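Local coordinates for adhesion and penetration protein autotransporter (Haemophilus influenzae, PDB 3SYJ) that promotes bacterial adherence to and invasion of host cells as a surface-displayed adhesin, and is probably also a serine protease, at residues R162-K167 / D199-G204; A180-N185 / Y206-I211. All coordinates share one frame; numbering follows the deposited sequence.

How the contacts relate
Both contacts lie in the N-terminal serine protease (peptidase S6) part of the Hap passenger domain, away from Ser218, the active-site serine inferred by similarity. Each uses a piece of the same long loop between strands 193-196 and 221-226: residues 199-204 meet a surface turn in contact 1, and 206-211 line the end of strand 179-182 in contact 2. The contact centres are about 12 Å apart, and in sequence their segments alternate. They touch directly: Val200 CG2 of contact 1 lies 3.5 Å from Pro210 O of contact 2, and Val200 N is 3.6 Å from His184 CE1. Contact 1 is largely at the surface, whereas contact 2 is buried.

Contact 1: R162-K167 / D199-G204; sequences RNDQDK and DVRKAG
With CG anti to its carbonyl carbon (chi1 -62°) and the chain bent at chi3 (-58°), Arg201 lays its guanidinium between the two loops, holding the Asp199 carboxylate on its own segment and reaching the backbone carbonyl of Asp164 across the contact. Each loop carries a type I beta turn combined with an Asx turn: Asn163 to Asp166 joins strands 159-162 and 168-172 of the protease domain, and Asp199 to Lys202 follows strand 193-196. Arg201 NH1 donates to Asp164 O at 2.7 Å; the oxygen lies in the guanidinium plane, but the nitrogen stands above the carbonyl plane. Arg201 CD lies 3.4 Å from Asn163 O. Arg201 NE and NH2 hold the Asp199 carboxylate side-on, a salt bridge that should fix the rotation of the guanidinium. Asp199 OD1 takes NE on its syn lone pair and also accepts Arg201 N from above the carboxylate plane. The turn of Asn163 is held similarly, OD1 receiving Gln165 N and Lys167 N from opposite faces of the amide. Tyr4 OH from strand 2-4 binds Asp164 OD1. Apart from the polar groups, buried Val200 packs CG1 at 3.9 Å on Arg162 CB, the side chains crossing at about a right angle.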
loop_
_atom_site.group_PDB
_atom_site.type_symbol
_atom_site.label_atom_id
_atom_site.label_comp_id
_atom_site.label_asym_id
_atom_site.label_seq_id
_atom_site.Cartn_x
_atom_site.Cartn_y
_atom_site.Cartn_z
ATOM N N ARG A 162 -1.987 -8.412 68.072
ATOM C CA ARG A 162 -1.325 -7.740 69.182
ATOM C C ARG A 162 -0.860 -6.361 68.756
ATOM O O ARG A 162 -0.330 -6.199 67.660
ATOM C CB ARG A 162 -0.120 -8.547 69.650
ATOM C CG ARG A 162 -0.457 -9.961 70.032
ATOM C CD ARG A 162 0.451 -10.476 71.132
ATOM N NE ARG A 162 -0.264 -11.480 71.904
ATOM C CZ ARG A 162 -0.834 -11.247 73.077
ATOM N NH1 ARG A 162 -0.740 -10.049 73.635
ATOM N NH2 ARG A 162 -1.480 -12.217 73.700
ATOM N N ASN A 163 -1.063 -5.369 69.623
ATOM C CA ASN A 163 -0.671 -4.002 69.302
ATOM C C ASN A 163 0.732 -3.671 69.796
ATOM O O ASN A 163 1.473 -4.549 70.237
ATOM C CB ASN A 163 -1.692 -2.988 69.828
ATOM C CG ASN A 163 -1.775 -2.966 71.346
ATOM O OD1 ASN A 163 -0.838 -3.363 72.041
ATOM N ND2 ASN A 163 -2.904 -2.498 71.867
ATOM N N ASP A 164 1.092 -2.398 69.715
ATOM C CA ASP A 164 2.444 -1.979 70.058
ATOM C C ASP A 164 2.740 -2.078 71.560
ATOM O O ASP A 164 3.894 -2.016 71.982
ATOM C CB ASP A 164 2.721 -0.581 69.501
ATOM C CG ASP A 164 3.245 -0.623 68.076
ATOM O OD1 ASP A 164 3.843 -1.653 67.713
ATOM O OD2 ASP A 164 3.076 0.362 67.324
ATOM N N GLN A 165 1.695 -2.264 72.359
ATOM C CA GLN A 165 1.862 -2.460 73.796
ATOM C C GLN A 165 1.780 -3.957 74.103
ATOM O O GLN A 165 1.746 -4.372 75.263
ATOM C CB GLN A 165 0.809 -1.664 74.587
ATOM C CG GLN A 165 0.982 -0.123 74.562
ATOM C CD GLN A 165 0.455 0.533 73.270
ATOM O OE1 GLN A 165 1.132 1.378 72.659
ATOM N NE2 GLN A 165 -0.755 0.143 72.854
ATOM N N ASP A 166 1.757 -4.758 73.038
ATOM C CA ASP A 166 1.664 -6.217 73.132
ATOM C C ASP A 166 0.377 -6.679 73.802
ATOM O O ASP A 166 0.358 -7.694 74.493
ATOM C CB ASP A 166 2.867 -6.809 73.870
ATOM C CG ASP A 166 3.096 -8.273 73.532
ATOM O OD1 ASP A 166 2.738 -8.687 72.407
ATOM O OD2 ASP A 166 3.637 -9.012 74.384
ATOM N N LYS A 167 -0.699 -5.930 73.602
ATOM C CA LYS A 167 -1.983 -6.330 74.136
ATOM C C LYS A 167 -2.800 -7.042 73.057
ATOM O O LYS A 167 -2.886 -6.586 71.914
ATOM C CB LYS A 167 -2.725 -5.129 74.712
ATOM C CG LYS A 167 -2.026 -4.528 75.938
ATOM C CD LYS A 167 -2.851 -3.417 76.570
ATOM C CE LYS A 167 -2.137 -2.809 77.772
ATOM N NZ LYS A 167 -1.719 -3.852 78.751
ATOM N N ASP A 199 9.098 -11.731 69.222
ATOM C CA ASP A 199 8.207 -10.595 69.354
ATOM C C ASP A 199 7.437 -10.385 68.055
ATOM O O ASP A 199 8.025 -10.073 67.022
ATOM C CB ASP A 199 9.037 -9.362 69.706
ATOM C CG ASP A 199 8.198 -8.111 69.860
ATOM O OD1 ASP A 199 6.962 -8.184 69.692
ATOM O OD2 ASP A 199 8.788 -7.047 70.151
ATOM N N VAL A 200 6.120 -10.555 68.105
ATOM C CA VAL A 200 5.306 -10.476 66.896
ATOM C C VAL A 200 5.330 -9.074 66.294
ATOM O O VAL A 200 5.130 -8.901 65.088
ATOM C CB VAL A 200 3.844 -10.927 67.149
ATOM C CG1 VAL A 200 3.073 -9.867 67.893
ATOM C CG2 VAL A 200 3.164 -11.238 65.837
ATOM N N ARG A 201 5.607 -8.086 67.136
ATOM C CA ARG A 201 5.650 -6.693 66.716
ATOM C C ARG A 201 6.848 -6.456 65.807
ATOM O O ARG A 201 6.925 -5.441 65.119
ATOM C CB ARG A 201 5.739 -5.763 67.937
ATOM C CG ARG A 201 4.556 -5.839 68.891
ATOM C CD ARG A 201 4.798 -5.012 70.152
ATOM N NE ARG A 201 6.000 -5.437 70.866
ATOM C CZ ARG A 201 6.499 -4.818 71.933
ATOM N NH1 ARG A 201 5.900 -3.736 72.422
ATOM N NH2 ARG A 201 7.602 -5.278 72.514
ATOM N N LYS A 202 7.782 -7.397 65.801
ATOM C CA LYS A 202 9.038 -7.185 65.095
ATOM C C LYS A 202 9.280 -8.161 63.951
ATOM O O LYS A 202 8.918 -9.334 64.025
ATOM C CB LYS A 202 10.209 -7.237 66.082
ATOM C CG LYS A 202 10.173 -6.124 67.113
ATOM C CD LYS A 202 11.242 -6.312 68.164
ATOM C CE LYS A 202 11.613 -4.989 68.814
ATOM N NZ LYS A 202 12.085 -3.968 67.812
ATOM N N ALA A 203 9.907 -7.658 62.894
ATOM C CA ALA A 203 10.363 -8.511 61.812
ATOM C C ALA A 203 11.390 -9.508 62.356
ATOM O O ALA A 203 12.234 -9.160 63.185
ATOM C CB ALA A 203 10.953 -7.674 60.692
ATOM N N GLY A 204 11.307 -10.753 61.894
ATOM C CA GLY A 204 12.186 -11.798 62.384
ATOM C C GLY A 204 13.182 -12.302 61.357
ATOM O O GLY A 204 13.223 -11.824 60.218
#

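Contact 2: A180-N185 / Y206-I211; sequences AGNTHN and YGPLPI
This is a buried contact in which the loop 206-211 curls around the side chain of Asn182, on edge strand 179-182. Asn182 CG sits between its own backbone N and carbonyl carbon (chi1 58°), which swings the amide into the curl of the loop. There OD1 accepts Leu209 N at 2.9 Å, with the donor tilted 19° from the carbonyl plane, while ND2 gives a bond to Thr183 O and a weak one to Gly207 O. Ile211 N donates to Asn182 O at 3.1 Å. Strand 179-182 is an outer strand of the seven-stranded antiparallel sheet in the protease domain; strand 151-155 pairs with one edge, and the loop lines the end of the other. At Gly181, which has no side chain, the backbones come close, CA lying 3.3 Å from Leu209 O in a CA-H...O contact. Pro210 CB sits over one face of the His184 imidazole, offset toward the rim, a CH-pi contact 3.8 Å from the centroid. At the far end the edge of the Tyr206 ring meets His184 O in plane, CD2 being 3.4 Å away, and the same oxygen accepts Thr183 OG1 on a lone pair. Two waters bridge the segments: one accepts a hydrogen bond from Tyr206 N and donates to Thr183 O and Asn185 OD1, the other links His184 N to Ile211 O. Asn185 OD1 also accepts from the backbone N of Glu205.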
loop_
_atom_site.group_PDB
_atom_site.type_symbol
_atom_site.label_atom_id
_atom_site.label_comp_id
_atom_site.label_asym_id
_atom_site.label_seq_id
_atom_site.Cartn_x
_atom_site.Cartn_y
_atom_site.Cartn_z
ATOM N N ALA A 180 -1.480 -17.464 58.715
ATOM C CA ALA A 180 -0.151 -18.001 58.477
ATOM C C ALA A 180 0.877 -16.892 58.290
ATOM O O ALA A 180 0.530 -15.724 58.187
ATOM C CB ALA A 180 -0.169 -18.919 57.262
ATOM N N GLY A 181 2.149 -17.267 58.243
ATOM C CA GLY A 181 3.228 -16.319 57.999
ATOM C C GLY A 181 4.519 -17.087 58.171
ATOM O O GLY A 181 4.478 -18.307 58.300
ATOM N N ASN A 182 5.663 -16.418 58.174
ATOM C CA ASN A 182 6.880 -17.128 58.565
ATOM C C ASN A 182 6.848 -17.423 60.065
ATOM O O ASN A 182 6.056 -16.827 60.798
ATOM C CB ASN A 182 8.161 -16.396 58.145
ATOM C CG ASN A 182 8.258 -14.992 58.707
ATOM O OD1 ASN A 182 7.791 -14.034 58.097
ATOM N ND2 ASN A 182 8.901 -14.861 59.864
ATOM N N THR A 183 7.666 -18.362 60.524
ATOM C CA THR A 183 7.703 -18.666 61.953
ATOM C C THR A 183 8.505 -17.611 62.706
ATOM O O THR A 183 9.200 -16.790 62.100
ATOM C CB THR A 183 8.337 -20.035 62.235
ATOM O OG1 THR A 183 9.739 -19.994 61.931
ATOM C CG2 THR A 183 7.666 -21.102 61.397
ATOM N N HIS A 184 8.413 -17.642 64.028
ATOM C CA HIS A 184 9.269 -16.807 64.855
ATOM C C HIS A 184 10.702 -17.306 64.759
ATOM O O HIS A 184 10.984 -18.290 64.066
ATOM C CB HIS A 184 8.790 -16.805 66.310
ATOM C CG HIS A 184 7.689 -15.826 66.576
ATOM N ND1 HIS A 184 7.921 -14.477 66.742
ATOM C CD2 HIS A 184 6.350 -15.993 66.680
ATOM C CE1 HIS A 184 6.772 -13.857 66.946
ATOM N NE2 HIS A 184 5.804 -14.754 66.912
ATOM N N ASN A 185 11.603 -16.626 65.461
ATOM C CA ASN A 185 13.021 -16.964 65.454
ATOM C C ASN A 185 13.315 -18.275 66.160
ATOM O O ASN A 185 12.556 -18.717 67.026
ATOM C CB ASN A 185 13.828 -15.866 66.139
ATOM C CG ASN A 185 13.795 -14.560 65.382
ATOM O OD1 ASN A 185 13.639 -14.532 64.164
ATOM N ND2 ASN A 185 13.963 -13.465 66.103
ATOM N N TYR A 206 13.189 -15.015 59.894
ATOM C CA TYR A 206 12.508 -15.709 58.800
ATOM C C TYR A 206 11.544 -14.823 58.010
ATOM O O TYR A 206 10.865 -15.306 57.101
ATOM C CB TYR A 206 11.793 -16.975 59.276
ATOM C CG TYR A 206 12.721 -18.041 59.813
ATOM C CD1 TYR A 206 13.652 -18.671 58.993
ATOM C CD2 TYR A 206 12.654 -18.428 61.142
ATOM C CE1 TYR A 206 14.498 -19.653 59.494
ATOM C CE2 TYR A 206 13.485 -19.400 61.652
ATOM C CZ TYR A 206 14.405 -20.014 60.832
ATOM O OH TYR A 206 15.224 -20.986 61.378
ATOM N N GLY A 207 11.501 -13.530 58.330
ATOM C CA GLY A 207 10.719 -12.595 57.537
ATOM C C GLY A 207 9.855 -11.629 58.329
ATOM O O GLY A 207 9.838 -11.653 59.558
ATOM N N PRO A 208 9.116 -10.774 57.620
ATOM C CA PRO A 208 8.361 -9.688 58.250
ATOM C C PRO A 208 7.034 -10.137 58.869
ATOM O O PRO A 208 6.370 -9.323 59.502
ATOM C CB PRO A 208 8.069 -8.737 57.080
ATOM C CG PRO A 208 8.516 -9.454 55.816
ATOM C CD PRO A 208 8.867 -10.861 56.172
ATOM N N LEU A 209 6.636 -11.391 58.673
ATOM C CA LEU A 209 5.322 -11.834 59.136
ATOM C C LEU A 209 5.408 -13.006 60.098
ATOM O O LEU A 209 4.865 -14.071 59.825
ATOM C CB LEU A 209 4.439 -12.209 57.942
ATOM C CG LEU A 209 4.130 -11.084 56.947
ATOM C CD1 LEU A 209 3.567 -11.658 55.654
ATOM C CD2 LEU A 209 3.178 -10.043 57.534
ATOM N N PRO A 210 6.094 -12.821 61.234
ATOM C CA PRO A 210 6.169 -13.927 62.194
ATOM C C PRO A 210 4.806 -14.168 62.808
ATOM O O PRO A 210 4.107 -13.206 63.127
ATOM C CB PRO A 210 7.117 -13.403 63.274
ATOM C CG PRO A 210 7.727 -12.159 62.721
ATOM C CD PRO A 210 6.762 -11.609 61.733
ATOM N N ILE A 211 4.435 -15.430 62.982
ATOM C CA ILE A 211 3.144 -15.767 63.566
ATOM C C ILE A 211 3.273 -16.921 64.558
ATOM O O ILE A 211 3.898 -17.945 64.272
ATOM C CB ILE A 211 2.112 -16.106 62.472
ATOM C CG1 ILE A 211 0.705 -16.239 63.058
ATOM C CG2 ILE A 211 2.519 -17.364 61.711
ATOM C CD1 ILE A 211 -0.353 -16.454 61.995
HETATM O O HOH W 1 11.539 -14.888 62.235
HETATM O O HOH W 2 6.268 -19.273 64.829
#